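Local coordinates for protein restriction endonuclease S subunits (Thermoanaerobacter tengcongensis, PDB 3OKG) that probably serves as the DNA-recognition subunit of a type I restriction-modification enzyme, working together with a methyltransferase subunit, at residues 92-97 with 159-164. Sequence-based numbering, arbitrary orientation.
With SO4 (sulfate ion), chain C; SO4 (sulfate ion), chain F.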
loop_
_atom_site.group_PDB
_atom_site.type_symbol
_atom_site.label_atom_id
_atom_site.label_comp_id
_atom_site.label_asym_id
_atom_site.label_seq_id
_atom_site.Cartn_x
_atom_site.Cartn_y
_atom_site.Cartn_z
ATOM N N PHE A 92 26.873 -5.566 0.716
ATOM C CA PHE A 92 26.183 -4.561 -0.088
ATOM C C PHE A 92 26.167 -5.063 -1.541
ATOM O O PHE A 92 27.224 -5.179 -2.158
ATOM C CB PHE A 92 27.015 -3.266 0.000
ATOM C CG PHE A 92 26.459 -2.127 -0.811
ATOM C CD1 PHE A 92 25.749 -1.108 -0.197
ATOM C CD2 PHE A 92 26.677 -2.068 -2.192
ATOM C CE1 PHE A 92 25.248 -0.053 -0.938
ATOM C CE2 PHE A 92 26.180 -1.018 -2.935
ATOM C CZ PHE A 92 25.461 -0.008 -2.311
ATOM N N ALA A 93 25.005 -5.436 -2.060
ATOM C CA ALA A 93 24.968 -6.026 -3.405
ATOM C C ALA A 93 25.393 -4.975 -4.422
ATOM O O ALA A 93 24.911 -3.843 -4.370
ATOM C CB ALA A 93 23.579 -6.537 -3.729
ATOM N N THR A 94 26.302 -5.336 -5.332
ATOM C CA THR A 94 26.733 -4.393 -6.357
ATOM C C THR A 94 25.811 -4.415 -7.582
ATOM O O THR A 94 25.803 -3.478 -8.345
ATOM C CB THR A 94 28.191 -4.592 -6.758
ATOM O OG1 THR A 94 28.421 -5.968 -7.120
ATOM C CG2 THR A 94 29.088 -4.211 -5.588
ATOM N N THR A 95 25.030 -5.478 -7.735
ATOM C CA THR A 95 23.973 -5.531 -8.752
ATOM C C THR A 95 22.708 -4.819 -8.248
ATOM O O THR A 95 22.350 -4.955 -7.076
ATOM C CB THR A 95 23.633 -6.989 -9.065
ATOM O OG1 THR A 95 24.731 -7.579 -9.771
ATOM C CG2 THR A 95 22.370 -7.088 -9.923
ATOM N N ARG A 96 22.044 -4.060 -9.122
ATOM C CA ARG A 96 20.845 -3.303 -8.768
ATOM C C ARG A 96 20.798 -2.590 -7.397
ATOM O O ARG A 96 19.785 -2.616 -6.706
ATOM C CB ARG A 96 19.600 -4.183 -8.993
ATOM C CG ARG A 96 19.464 -4.632 -10.446
ATOM C CD ARG A 96 18.241 -5.508 -10.663
ATOM N NE ARG A 96 18.497 -6.888 -10.281
ATOM C CZ ARG A 96 19.047 -7.789 -11.089
ATOM N NH1 ARG A 96 19.403 -7.449 -12.321
ATOM N NH2 ARG A 96 19.245 -9.031 -10.665
ATOM N N PRO A 97 21.889 -1.919 -7.023
ATOM C CA PRO A 97 22.018 -1.324 -5.680
ATOM C C PRO A 97 20.771 -0.646 -5.120
ATOM O O PRO A 97 20.584 -0.581 -3.899
ATOM C CB PRO A 97 23.127 -0.292 -5.863
ATOM C CG PRO A 97 23.824 -0.715 -7.134
ATOM C CD PRO A 97 22.754 -1.258 -8.014
ATOM N N VAL A 159 28.522 -1.739 -11.483
ATOM C CA VAL A 159 29.143 -1.264 -10.240
ATOM C C VAL A 159 30.168 -2.269 -9.712
ATOM O O VAL A 159 29.930 -3.477 -9.747
ATOM C CB VAL A 159 28.076 -1.020 -9.142
ATOM C CG1 VAL A 159 28.751 -0.748 -7.769
ATOM C CG2 VAL A 159 27.186 0.134 -9.539
ATOM N N THR A 160 31.301 -1.772 -9.216
ATOM C CA THR A 160 32.357 -2.626 -8.669
ATOM C C THR A 160 32.471 -2.432 -7.151
ATOM O O THR A 160 31.942 -1.454 -6.614
ATOM C CB THR A 160 33.748 -2.265 -9.253
ATOM O OG1 THR A 160 34.132 -0.958 -8.812
ATOM C CG2 THR A 160 33.760 -2.324 -10.774
ATOM N N ASP A 161 33.170 -3.341 -6.473
ATOM C CA ASP A 161 33.394 -3.183 -5.030
ATOM C C ASP A 161 34.161 -1.872 -4.787
ATOM O O ASP A 161 33.865 -1.118 -3.857
ATOM C CB ASP A 161 34.221 -4.339 -4.470
ATOM C CG ASP A 161 33.476 -5.677 -4.481
ATOM O OD1 ASP A 161 32.233 -5.697 -4.591
ATOM O OD2 ASP A 161 34.148 -6.722 -4.384
ATOM N N ASN A 162 35.182 -1.601 -5.604
ATOM C CA ASN A 162 35.920 -0.326 -5.433
ATOM C C ASN A 162 35.027 0.918 -5.563
ATOM O O ASN A 162 35.232 1.900 -4.856
ATOM C CB ASN A 162 37.111 -0.230 -6.408
ATOM C CG ASN A 162 38.238 -1.144 -6.008
ATOM O OD1 ASN A 162 38.363 -1.501 -4.832
ATOM N ND2 ASN A 162 39.048 -1.554 -6.975
ATOM N N ASP A 163 34.045 0.867 -6.456
ATOM C CA ASP A 163 33.106 1.983 -6.593
ATOM C C ASP A 163 32.423 2.224 -5.234
ATOM O O ASP A 163 32.262 3.355 -4.775
ATOM C CB ASP A 163 32.008 1.653 -7.617
ATOM C CG ASP A 163 32.507 1.670 -9.068
ATOM O OD1 ASP A 163 33.632 2.134 -9.315
ATOM O OD2 ASP A 163 31.749 1.211 -9.948
ATOM N N VAL A 164 31.995 1.146 -4.594
ATOM C CA VAL A 164 31.341 1.294 -3.291
ATOM C C VAL A 164 32.324 1.843 -2.239
ATOM O O VAL A 164 32.007 2.785 -1.501
ATOM C CB VAL A 164 30.716 -0.046 -2.844
ATOM C CG1 VAL A 164 30.051 0.080 -1.441
ATOM C CG2 VAL A 164 29.692 -0.552 -3.909
HETATM S S SO4 C . 22.953 -4.062 -12.708
HETATM O O1 SO4 C . 22.522 -2.969 -11.822
HETATM O O2 SO4 C . 24.329 -3.849 -13.185
HETATM O O3 SO4 C . 22.881 -5.330 -11.989
HETATM O O4 SO4 C . 22.041 -4.102 -13.851
HETATM S S SO4 F . 37.955 -1.417 -10.298
HETATM O O1 SO4 F . 37.696 -2.727 -9.697
HETATM O O2 SO4 F . 39.302 -0.967 -9.931
HETATM O O3 SO4 F . 37.792 -1.545 -11.757
HETATM O O4 SO4 F . 36.985 -0.447 -9.795
HETATM O O HOH W 1 25.661 -2.577 -10.969
HETATM O O HOH W 2 30.622 -7.312 -5.899
#
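Val164 lays its CG1 methyl over one face of the Phe92 ring, an off-centre CH-pi contact 4.2 Å from the ring centroid, where strand 90-93 of an antiparallel sheet meets the capping-box start of helix 161-165 within the first DNA-specificity domain. This end of the contact is tight and apolar. The second methyl of Val164, CG2, reaches Phe92 CE2 at 3.7 Å, because CG of Phe92 stands anti to the backbone N (chi1 178°) and carries the ring against Val164; Leu146 and Ile121 also pack on the Phe92 side chain. Val159 CB approaches Thr94 O to 3.4 Å, with its CG1 against Thr94 CB and its CG2 against Pro97 CG. The Thr94 and Asp161 side chains cross at about a right angle, with CG2 of Thr94 3.6 Å from OD1 of Asp161, while Thr94 OG1 bonds to the carbonyl of Gly117. The other oxygen of Asp161, OD2, is salt-bridged to Lys83.

Two waters bridge the polar side. One links Thr94 OG1 to Asp161 OD1; another donates to Thr94 O, accepts from Val159 N and also donates to a sulfate, probably from the crystallisation liquor, which Arg96 N binds through O1. The looser side lies at partly exposed Thr160 and Asp161 and exposed Asn162. Here Asp163 N donates to Thr160 OG1 at 3.0 Å, and Thr160 N returns a bond to Asp163 OD2. A valine in place of Thr160 would probably leave Asp163 N without its side-chain acceptor and deprive a second sulfate of one of its donors. That sulfate takes Thr160 OG1 on O4 at 3.1 Å and Asn162 ND2 on O2 at 3.0 Å.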